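Local coordinates for ESAT-6-like protein EsxO (Mycobacterium tuberculosis, PDB 3OGI), which is a secreted WXG100-family protein that probably works as one half of a helical heterodimer exported by a mycobacterial type VII secretion system, at residues H13-M16 with I17-Q20; H28-I31 with V32-V35; F53-Q56 with L57-F61; N60-V63 with I64-A68. All coordinates share one frame; numbering follows the deposited sequence.

Interaction 1. Residues H13-M16 with I17-Q20; sequences HGAM and IRAQ
Ile17 lies alongside His13, one turn back, with both side chains pointing the same way. Its CD1 methyl meets the imidazole obliquely, 3.7 Å from His13 NE2. The histidine carries its CG opposite its own backbone N (chi1 155°), which brings the ring beside the isoleucine. Ile17 keeps CG1 next to its backbone N, and CG1 then lies 3.4 Å from His13 O, the carbonyl that accepts the Ile17 amide. His13 NE2 is not spent on this pair: it hydrogen-bonds to the backbone of the partner protein's chain.

Round the helix, Arg18 folds back over the preceding turn. Its bend comes at chi3 (-66°), and it leaves one face of the guanidinium lying over Gly14 O and Ala15 CA, both offset toward the rim. Arg18 NH1 is 3.0 Å from Gly14 O, yet the angle is too poor for a hydrogen bond. Gly14 O does take a bent bond from Arg18 N (3.3 Å), with the donor well above the carbonyl plane. Arg18 NH2 reaches the Ala15 backbone, 3.6 Å from Ala15 CA.

On a third side, Gln20 rises extended past Met16 O, with Gln20 CG 3.3 Å from that oxygen. Gln20 N binds Met16 O at 2.8 Å.

This is the first part of helix 14-37. Ile17 packs on Ala68, just past the C-terminal end of helix 51-66, while His13, Met16 (modelled as selenomethionine), Ile17 and Gln20 also touch polar side chains of the partner protein.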
loop_
_atom_site.group_PDB
_atom_site.type_symbol
_atom_site.label_atom_id
_atom_site.label_comp_id
_atom_site.label_asym_id
_atom_site.label_seq_id
_atom_site.Cartn_x
_atom_site.Cartn_y
_atom_site.Cartn_z
ATOM N N HIS A 13 0.335 21.595 -14.346
ATOM C CA HIS A 13 0.073 20.193 -14.643
ATOM C C HIS A 13 1.300 19.284 -14.450
ATOM O O HIS A 13 1.193 18.169 -13.927
ATOM C CB HIS A 13 -0.456 20.015 -16.058
ATOM C CG HIS A 13 -0.194 18.649 -16.609
ATOM N ND1 HIS A 13 0.904 18.362 -17.394
ATOM C CD2 HIS A 13 -0.857 17.480 -16.444
ATOM C CE1 HIS A 13 0.892 17.077 -17.709
ATOM N NE2 HIS A 13 -0.166 16.521 -17.147
ATOM N N GLY A 14 2.455 19.736 -14.919
ATOM C CA GLY A 14 3.691 19.147 -14.465
ATOM C C GLY A 14 3.794 19.474 -12.979
ATOM O O GLY A 14 4.458 18.768 -12.226
ATOM N N ALA A 15 3.122 20.549 -12.561
ATOM C CA ALA A 15 3.047 20.928 -11.145
ATOM C C ALA A 15 2.122 20.003 -10.360
ATOM O O ALA A 15 2.390 19.676 -9.201
ATOM C CB ALA A 15 2.584 22.376 -10.988
HETATM N N MSE A 16 1.023 19.600 -10.985
HETATM C CA MSE A 16 0.108 18.688 -10.329
HETATM C C MSE A 16 0.798 17.372 -10.092
HETATM O O MSE A 16 0.691 16.785 -9.011
HETATM C CB MSE A 16 -1.118 18.450 -11.181
HETATM C CG MSE A 16 -2.019 19.654 -11.263
HETATM SE SE MSE A 16 -3.687 19.303 -12.208
HETATM C CE MSE A 16 -4.508 17.966 -11.055
ATOM N N ILE A 17 1.525 16.920 -11.108
ATOM C CA ILE A 17 2.172 15.619 -11.043
ATOM C C ILE A 17 3.278 15.591 -9.987
ATOM O O ILE A 17 3.539 14.558 -9.377
ATOM C CB ILE A 17 2.712 15.205 -12.417
ATOM C CG1 ILE A 17 1.545 14.804 -13.334
ATOM C CG2 ILE A 17 3.654 14.048 -12.285
ATOM C CD1 ILE A 17 1.927 14.651 -14.802
ATOM N N ARG A 18 3.913 16.730 -9.747
ATOM C CA ARG A 18 4.953 16.760 -8.746
ATOM C C ARG A 18 4.301 16.788 -7.375
ATOM O O ARG A 18 4.798 16.167 -6.422
ATOM C CB ARG A 18 5.888 17.953 -8.953
ATOM C CG ARG A 18 6.674 17.888 -10.257
ATOM C CD ARG A 18 7.767 18.955 -10.341
ATOM N NE ARG A 18 7.246 20.323 -10.400
ATOM C CZ ARG A 18 6.908 20.949 -11.526
ATOM N NH1 ARG A 18 7.030 20.330 -12.697
ATOM N NH2 ARG A 18 6.443 22.194 -11.480
ATOM N N ALA A 19 3.173 17.491 -7.282
ATOM C CA ALA A 19 2.479 17.588 -6.007
ATOM C C ALA A 19 1.921 16.217 -5.609
ATOM O O ALA A 19 2.016 15.816 -4.448
ATOM C CB ALA A 19 1.388 18.643 -6.055
ATOM N N GLN A 20 1.382 15.490 -6.586
ATOM C CA GLN A 20 0.842 14.150 -6.350
ATOM C C GLN A 20 1.921 13.191 -5.887
ATOM O O GLN A 20 1.706 12.410 -4.959
ATOM C CB GLN A 20 0.165 13.603 -7.598
ATOM C CG GLN A 20 -1.139 14.313 -7.930
ATOM C CD GLN A 20 -1.621 13.975 -9.329
ATOM O OE1 GLN A 20 -0.827 13.612 -10.202
ATOM N NE2 GLN A 20 -2.927 14.077 -9.548
#

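Interaction 2. Residues H28-I31 with V32-V35; sequences HQAI and VRDV
Val32 sets one methyl into the turn before it: Val32 CG2 lies 3.3 Å from His28 O and 3.9 Å from His28 NE2. The branches are turned so that CG2 stands beside the backbone N of Val32 (CG1 opposite it, chi1 175°), which aims it back at the histidine, and the ring meets it obliquely. Val32 N completes the pair with a nearly straight bond of 3.0 Å to His28 O.

Ile31 reaches the other way along the helix. Its CG2 methyl extends forward to CG2 of Val35 at 4.2 Å, the two side chains crossing at a slant, and Val35 N bonds to Ile31 O at 3.0 Å. This apolar stripe is the inner side of a helical hairpin, the WXG100 fold: Ile31 packs on Leu57 and Val35 on Phe53 and Ile54, all on helix 51-66, while the His28 ring stacks on Phe61.

Arg33 takes the outer side. Bent at chi3, it doubles back so that one guanidinium face lies over Gln29 O and Ala30 CA, both offset toward the rim, with Arg33 NH1 3.6 Å from Ala30 CA and Arg33 NH2 3.8 Å from Gln29 CB. The guanidinium makes no hydrogen bond to either residue. Of the other polar groups, His28 ND1 bonds to Glu25, and buried Asp34 holds a basic and a polar side chain of the partner protein.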
loop_
_atom_site.group_PDB
_atom_site.type_symbol
_atom_site.label_atom_id
_atom_site.label_comp_id
_atom_site.label_asym_id
_atom_site.label_seq_id
_atom_site.Cartn_x
_atom_site.Cartn_y
_atom_site.Cartn_z
ATOM N N HIS A 28 3.676 6.798 1.584
ATOM C CA HIS A 28 4.699 5.782 1.752
ATOM C C HIS A 28 5.305 5.865 3.154
ATOM O O HIS A 28 5.501 4.853 3.836
ATOM C CB HIS A 28 5.772 6.012 0.691
ATOM C CG HIS A 28 7.012 5.204 0.881
ATOM N ND1 HIS A 28 8.250 5.647 0.467
ATOM C CD2 HIS A 28 7.210 3.977 1.420
ATOM C CE1 HIS A 28 9.162 4.736 0.762
ATOM N NE2 HIS A 28 8.556 3.713 1.339
ATOM N N GLN A 29 5.600 7.079 3.589
ATOM C CA GLN A 29 6.175 7.257 4.910
ATOM C C GLN A 29 5.151 6.886 5.971
ATOM O O GLN A 29 5.487 6.268 6.973
ATOM C CB GLN A 29 6.681 8.683 5.088
ATOM C CG GLN A 29 7.851 9.001 4.182
ATOM C CD GLN A 29 8.055 10.511 3.962
ATOM O OE1 GLN A 29 7.297 11.359 4.475
ATOM N NE2 GLN A 29 9.085 10.844 3.193
ATOM N N ALA A 30 3.897 7.240 5.730
ATOM C CA ALA A 30 2.822 6.839 6.628
ATOM C C ALA A 30 2.780 5.305 6.752
ATOM O O ALA A 30 2.652 4.748 7.849
ATOM C CB ALA A 30 1.477 7.386 6.144
ATOM N N ILE A 31 2.901 4.622 5.627
ATOM C CA ILE A 31 2.906 3.162 5.646
ATOM C C ILE A 31 4.079 2.593 6.451
ATOM O O ILE A 31 3.900 1.707 7.274
ATOM C CB ILE A 31 2.855 2.579 4.227
ATOM C CG1 ILE A 31 1.458 2.823 3.625
ATOM C CG2 ILE A 31 3.207 1.077 4.251
ATOM C CD1 ILE A 31 1.399 2.679 2.123
ATOM N N VAL A 32 5.274 3.122 6.246
ATOM C CA VAL A 32 6.424 2.661 7.022
ATOM C C VAL A 32 6.185 2.750 8.530
ATOM O O VAL A 32 6.583 1.858 9.282
ATOM C CB VAL A 32 7.695 3.443 6.674
ATOM C CG1 VAL A 32 8.854 3.030 7.596
ATOM C CG2 VAL A 32 8.039 3.247 5.207
ATOM N N ARG A 33 5.544 3.825 8.971
ATOM C CA ARG A 33 5.232 3.975 10.385
ATOM C C ARG A 33 4.367 2.812 10.845
ATOM O O ARG A 33 4.617 2.227 11.890
ATOM C CB ARG A 33 4.528 5.299 10.667
ATOM C CG ARG A 33 5.428 6.407 11.219
ATOM C CD ARG A 33 4.721 7.766 11.159
ATOM N NE ARG A 33 5.242 8.575 10.066
ATOM C CZ ARG A 33 4.503 9.261 9.202
ATOM N NH1 ARG A 33 3.181 9.274 9.292
ATOM N NH2 ARG A 33 5.103 9.957 8.254
ATOM N N ASP A 34 3.367 2.446 10.058
ATOM C CA ASP A 34 2.492 1.363 10.477
ATOM C C ASP A 34 3.193 -0.005 10.498
ATOM O O ASP A 34 2.979 -0.812 11.415
ATOM C CB ASP A 34 1.213 1.333 9.645
ATOM C CG ASP A 34 0.130 2.221 10.228
ATOM O OD1 ASP A 34 0.153 2.473 11.453
ATOM O OD2 ASP A 34 -0.747 2.666 9.465
ATOM N N VAL A 35 4.035 -0.241 9.496
ATOM C CA VAL A 35 4.804 -1.467 9.401
ATOM C C VAL A 35 5.682 -1.606 10.641
ATOM O O VAL A 35 5.677 -2.646 11.296
ATOM C CB VAL A 35 5.660 -1.489 8.102
ATOM C CG1 VAL A 35 6.823 -2.467 8.208
ATOM C CG2 VAL A 35 4.788 -1.780 6.883
#

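Interaction 3. Residues F53-Q56 with L57-F61; sequences FITQ and LGRNF
Phe53 and Leu57 make the close-packed side, one turn apart. Leu57 N binds Phe53 O at 2.8 Å in a nearly straight bond, and the side chain starts out close by, with Leu57 CB 3.2 Å from Phe53 O. Beyond the backbone, Leu57 CD2 approaches CE1 of the Phe53 ring obliquely at 4.3 Å. Leu57 carries its CG opposite the backbone N (chi1 -165°), and its isobutyl group is turned to the buried face that meets helix 14-37. Further along this face Leu57 CG sits at the edge of the Phe61 ring, in its plane.

The other side differs in exposure: Leu57 is buried, whereas Thr55 and Arg59 lie out toward solvent. These two run side by side in the same direction, a methyl against the guanidinium: Thr55 CG2 sits 3.6 Å from Arg59 NE. Thr55 turns its hydroxyl the other way, to a weak hydrogen bond with Gln51 O. Arg59 stays extended from CG to NE instead of folding back.

Between these sides Gln56 O is gripped twice, by Asn60 ND2 at 2.8 Å and by Asn60 N at 3.3 Å, coming from opposite faces of the carbonyl plane. The side-chain bond is the more bent of the two (132°). That grip should fix the rotation of the amide, whose OD1 bonds to a polar side chain of the partner protein.

One greasy flank and one polar flank make an amphipathic helix, here the second arm of the hairpin.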
loop_
_atom_site.group_PDB
_atom_site.type_symbol
_atom_site.label_atom_id
_atom_site.label_comp_id
_atom_site.label_asym_id
_atom_site.label_seq_id
_atom_site.Cartn_x
_atom_site.Cartn_y
_atom_site.Cartn_z
ATOM N N PHE A 53 10.074 -6.531 3.184
ATOM C CA PHE A 53 8.816 -5.901 2.875
ATOM C C PHE A 53 9.086 -4.411 2.648
ATOM O O PHE A 53 8.693 -3.843 1.626
ATOM C CB PHE A 53 7.809 -6.116 4.001
ATOM C CG PHE A 53 6.452 -5.594 3.677
ATOM C CD1 PHE A 53 6.098 -4.305 4.014
ATOM C CD2 PHE A 53 5.539 -6.383 2.992
ATOM C CE1 PHE A 53 4.834 -3.802 3.691
ATOM C CE2 PHE A 53 4.273 -5.892 2.665
ATOM C CZ PHE A 53 3.925 -4.597 3.017
ATOM N N ILE A 54 9.794 -3.802 3.593
ATOM C CA ILE A 54 10.157 -2.392 3.534
ATOM C C ILE A 54 10.981 -2.045 2.301
ATOM O O ILE A 54 10.786 -0.992 1.688
ATOM C CB ILE A 54 10.975 -2.009 4.781
ATOM C CG1 ILE A 54 10.056 -1.901 5.996
ATOM C CG2 ILE A 54 11.757 -0.718 4.558
ATOM C CD1 ILE A 54 10.764 -2.177 7.302
ATOM N N THR A 55 11.920 -2.918 1.950
ATOM C CA THR A 55 12.762 -2.671 0.789
ATOM C C THR A 55 11.954 -2.733 -0.511
ATOM O O THR A 55 12.089 -1.874 -1.381
ATOM C CB THR A 55 13.967 -3.653 0.727
ATOM O OG1 THR A 55 14.965 -3.240 1.663
ATOM C CG2 THR A 55 14.595 -3.676 -0.675
ATOM N N GLN A 56 11.117 -3.750 -0.648
ATOM C CA GLN A 56 10.330 -3.892 -1.867
ATOM C C GLN A 56 9.307 -2.774 -1.977
ATOM O O GLN A 56 9.094 -2.211 -3.041
ATOM C CB GLN A 56 9.620 -5.238 -1.896
ATOM C CG GLN A 56 10.215 -6.221 -2.868
ATOM C CD GLN A 56 9.182 -7.227 -3.335
ATOM O OE1 GLN A 56 8.103 -6.859 -3.811
ATOM N NE2 GLN A 56 9.497 -8.505 -3.183
ATOM N N LEU A 57 8.658 -2.477 -0.863
ATOM C CA LEU A 57 7.763 -1.350 -0.788
ATOM C C LEU A 57 8.504 -0.130 -1.333
ATOM O O LEU A 57 8.053 0.523 -2.281
ATOM C CB LEU A 57 7.374 -1.122 0.668
ATOM C CG LEU A 57 6.185 -0.208 0.874
ATOM C CD1 LEU A 57 4.964 -0.873 0.302
ATOM C CD2 LEU A 57 6.005 0.085 2.355
ATOM N N GLY A 58 9.662 0.147 -0.741
ATOM C CA GLY A 58 10.492 1.260 -1.153
ATOM C C GLY A 58 10.723 1.314 -2.647
ATOM O O GLY A 58 10.505 2.350 -3.264
ATOM N N ARG A 59 11.154 0.197 -3.226
ATOM C CA ARG A 59 11.511 0.139 -4.644
ATOM C C ARG A 59 10.393 0.664 -5.505
ATOM O O ARG A 59 10.627 1.477 -6.406
ATOM C CB ARG A 59 11.827 -1.292 -5.085
ATOM C CG ARG A 59 13.116 -1.864 -4.535
ATOM C CD ARG A 59 13.353 -3.284 -5.057
ATOM N NE ARG A 59 14.368 -3.995 -4.277
ATOM C CZ ARG A 59 15.672 -3.977 -4.542
ATOM N NH1 ARG A 59 16.133 -3.281 -5.576
ATOM N NH2 ARG A 59 16.519 -4.657 -3.775
ATOM N N ASN A 60 9.177 0.192 -5.230
ATOM C CA ASN A 60 8.028 0.544 -6.058
ATOM C C ASN A 60 7.645 2.011 -5.957
ATOM O O ASN A 60 7.383 2.662 -6.964
ATOM C CB ASN A 60 6.844 -0.356 -5.744
ATOM C CG ASN A 60 7.089 -1.784 -6.170
ATOM O OD1 ASN A 60 6.963 -2.123 -7.346
ATOM N ND2 ASN A 60 7.457 -2.628 -5.219
ATOM N N PHE A 61 7.622 2.537 -4.742
ATOM C CA PHE A 61 7.406 3.959 -4.587
ATOM C C PHE A 61 8.510 4.705 -5.304
ATOM O O PHE A 61 8.236 5.638 -6.040
ATOM C CB PHE A 61 7.358 4.360 -3.125
ATOM C CG PHE A 61 6.019 4.134 -2.482
ATOM C CD1 PHE A 61 4.988 5.051 -2.657
ATOM C CD2 PHE A 61 5.793 3.014 -1.692
ATOM C CE1 PHE A 61 3.768 4.859 -2.063
ATOM C CE2 PHE A 61 4.576 2.816 -1.092
ATOM C CZ PHE A 61 3.552 3.745 -1.280
#

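Interaction 4. Residues N60-V63 with I64-A68; sequences NFQV and IYEQA
Asn60 gives its carbonyl to Ile64: Ile64 N bonds to Asn60 O at 3.0 Å, and Ile64 CG1 lies 3.4 Å from the same Asn60 O. That CG1 branch stands beside the backbone N of Ile64, which brings it beside the carbonyl oxygen. Phe61 comes next, and Phe61 O takes Tyr65 N at 2.8 Å in an almost straight bond (175°). Its ring points off to helix 14-37, packing on Leu24. Ile64 joins it on Leu24 and Tyr65 reaches Ala21, so this face of the second helix lines the interior between the two arms of the WXG100 protein, with the partner protein touching Phe61 and Ile64 as well.

Gln62 turns the other way. Its chain kinks at chi2 (44°), bringing the amide forward to cross Glu66: Gln62 OE1 is 3.6 Å from Glu66 CG, and the two side chains meet at about a right angle, with amide and carboxylate planes 69° apart. The nearest touch of the Gln62 amide on Glu66 is thus with aliphatic carbon. Glu66 N also binds Gln62 O at 2.8 Å. Val63 ends the segment. Gln67 N reaches Val63 O at 3.3 Å, and Gln67 CG passes the same Val63 O at a like distance before the chain bends again, while Ala68 N bonds to Tyr65 O, three residues back.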
loop_
_atom_site.group_PDB
_atom_site.type_symbol
_atom_site.label_atom_id
_atom_site.label_comp_id
_atom_site.label_asym_id
_atom_site.label_seq_id
_atom_site.Cartn_x
_atom_site.Cartn_y
_atom_site.Cartn_z
ATOM N N ASN A 60 9.177 0.192 -5.230
ATOM C CA ASN A 60 8.028 0.544 -6.058
ATOM C C ASN A 60 7.645 2.011 -5.957
ATOM O O ASN A 60 7.383 2.662 -6.964
ATOM C CB ASN A 60 6.844 -0.356 -5.744
ATOM C CG ASN A 60 7.089 -1.784 -6.170
ATOM O OD1 ASN A 60 6.963 -2.123 -7.346
ATOM N ND2 ASN A 60 7.457 -2.628 -5.219
ATOM N N PHE A 61 7.622 2.537 -4.742
ATOM C CA PHE A 61 7.406 3.959 -4.587
ATOM C C PHE A 61 8.510 4.705 -5.304
ATOM O O PHE A 61 8.236 5.638 -6.040
ATOM C CB PHE A 61 7.358 4.360 -3.125
ATOM C CG PHE A 61 6.019 4.134 -2.482
ATOM C CD1 PHE A 61 4.988 5.051 -2.657
ATOM C CD2 PHE A 61 5.793 3.014 -1.692
ATOM C CE1 PHE A 61 3.768 4.859 -2.063
ATOM C CE2 PHE A 61 4.576 2.816 -1.092
ATOM C CZ PHE A 61 3.552 3.745 -1.280
ATOM N N GLN A 62 9.758 4.286 -5.119
ATOM C CA GLN A 62 10.855 4.983 -5.778
ATOM C C GLN A 62 10.665 5.007 -7.297
ATOM O O GLN A 62 10.902 6.032 -7.943
ATOM C CB GLN A 62 12.217 4.408 -5.385
ATOM C CG GLN A 62 13.399 5.291 -5.786
ATOM C CD GLN A 62 13.164 6.778 -5.480
ATOM O OE1 GLN A 62 13.480 7.651 -6.297
ATOM N NE2 GLN A 62 12.616 7.068 -4.296
ATOM N N VAL A 63 10.206 3.896 -7.865
ATOM C CA VAL A 63 9.931 3.868 -9.293
ATOM C C VAL A 63 8.874 4.899 -9.664
ATOM O O VAL A 63 8.990 5.588 -10.674
ATOM C CB VAL A 63 9.448 2.497 -9.765
ATOM C CG1 VAL A 63 8.779 2.618 -11.137
ATOM C CG2 VAL A 63 10.590 1.526 -9.816
ATOM N N ILE A 64 7.829 5.003 -8.857
ATOM C CA ILE A 64 6.777 5.955 -9.182
ATOM C C ILE A 64 7.347 7.359 -9.091
ATOM O O ILE A 64 7.181 8.155 -10.003
ATOM C CB ILE A 64 5.545 5.808 -8.264
ATOM C CG1 ILE A 64 4.863 4.452 -8.494
ATOM C CG2 ILE A 64 4.577 6.966 -8.490
ATOM C CD1 ILE A 64 3.746 4.122 -7.479
ATOM N N TYR A 65 8.041 7.638 -7.991
ATOM C CA TYR A 65 8.627 8.948 -7.743
ATOM C C TYR A 65 9.564 9.334 -8.877
ATOM O O TYR A 65 9.528 10.466 -9.352
ATOM C CB TYR A 65 9.372 8.981 -6.393
ATOM C CG TYR A 65 9.602 10.388 -5.851
ATOM C CD1 TYR A 65 10.815 11.048 -6.047
ATOM C CD2 TYR A 65 8.595 11.063 -5.153
ATOM C CE1 TYR A 65 11.021 12.344 -5.560
ATOM C CE2 TYR A 65 8.793 12.357 -4.662
ATOM C CZ TYR A 65 10.006 12.994 -4.870
ATOM O OH TYR A 65 10.203 14.275 -4.385
ATOM N N GLU A 66 10.397 8.393 -9.311
ATOM C CA GLU A 66 11.353 8.654 -10.388
ATOM C C GLU A 66 10.649 9.185 -11.627
ATOM O O GLU A 66 10.991 10.254 -12.132
ATOM C CB GLU A 66 12.168 7.396 -10.745
ATOM C CG GLU A 66 13.422 7.168 -9.889
ATOM C CD GLU A 66 14.046 5.774 -10.072
ATOM O OE1 GLU A 66 13.596 5.010 -10.961
ATOM O OE2 GLU A 66 14.987 5.440 -9.318
ATOM N N GLN A 67 9.655 8.442 -12.102
ATOM C CA GLN A 67 8.996 8.752 -13.368
ATOM C C GLN A 67 8.195 10.052 -13.357
ATOM O O GLN A 67 7.657 10.466 -14.381
ATOM C CB GLN A 67 8.089 7.595 -13.777
ATOM C CG GLN A 67 8.811 6.265 -13.909
ATOM C CD GLN A 67 9.754 6.220 -15.100
ATOM O OE1 GLN A 67 10.293 7.246 -15.524
ATOM N NE2 GLN A 67 9.953 5.025 -15.651
ATOM N N ALA A 68 8.117 10.694 -12.199
ATOM C CA ALA A 68 7.316 11.903 -12.065
ATOM C C ALA A 68 8.142 13.070 -11.532
ATOM O O ALA A 68 7.709 14.225 -11.576
ATOM C CB ALA A 68 6.118 11.640 -11.172
#

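How the interactions relate
All four contacts run along the two antiparallel arms of one helical hairpin: interactions 1 and 2 on helix 14-37, interactions 3 and 4 on helix 51-66. Interactions 1 and 3 are largely surface contacts, 2 and 4 partly buried. The arms meet where residues 28-35 of interaction 2 face residues 53-61 of interaction 3, and more narrowly where residues 17-20 of interaction 1 reach residues 64-68 of interaction 4. Interactions 3 and 4 share Asn60 and Phe61. Arginines fold back over backbone in 1 and 2, whereas interaction 3 adds a side-chain amide bond and interaction 4 an amide set against a carboxylate-bearing chain.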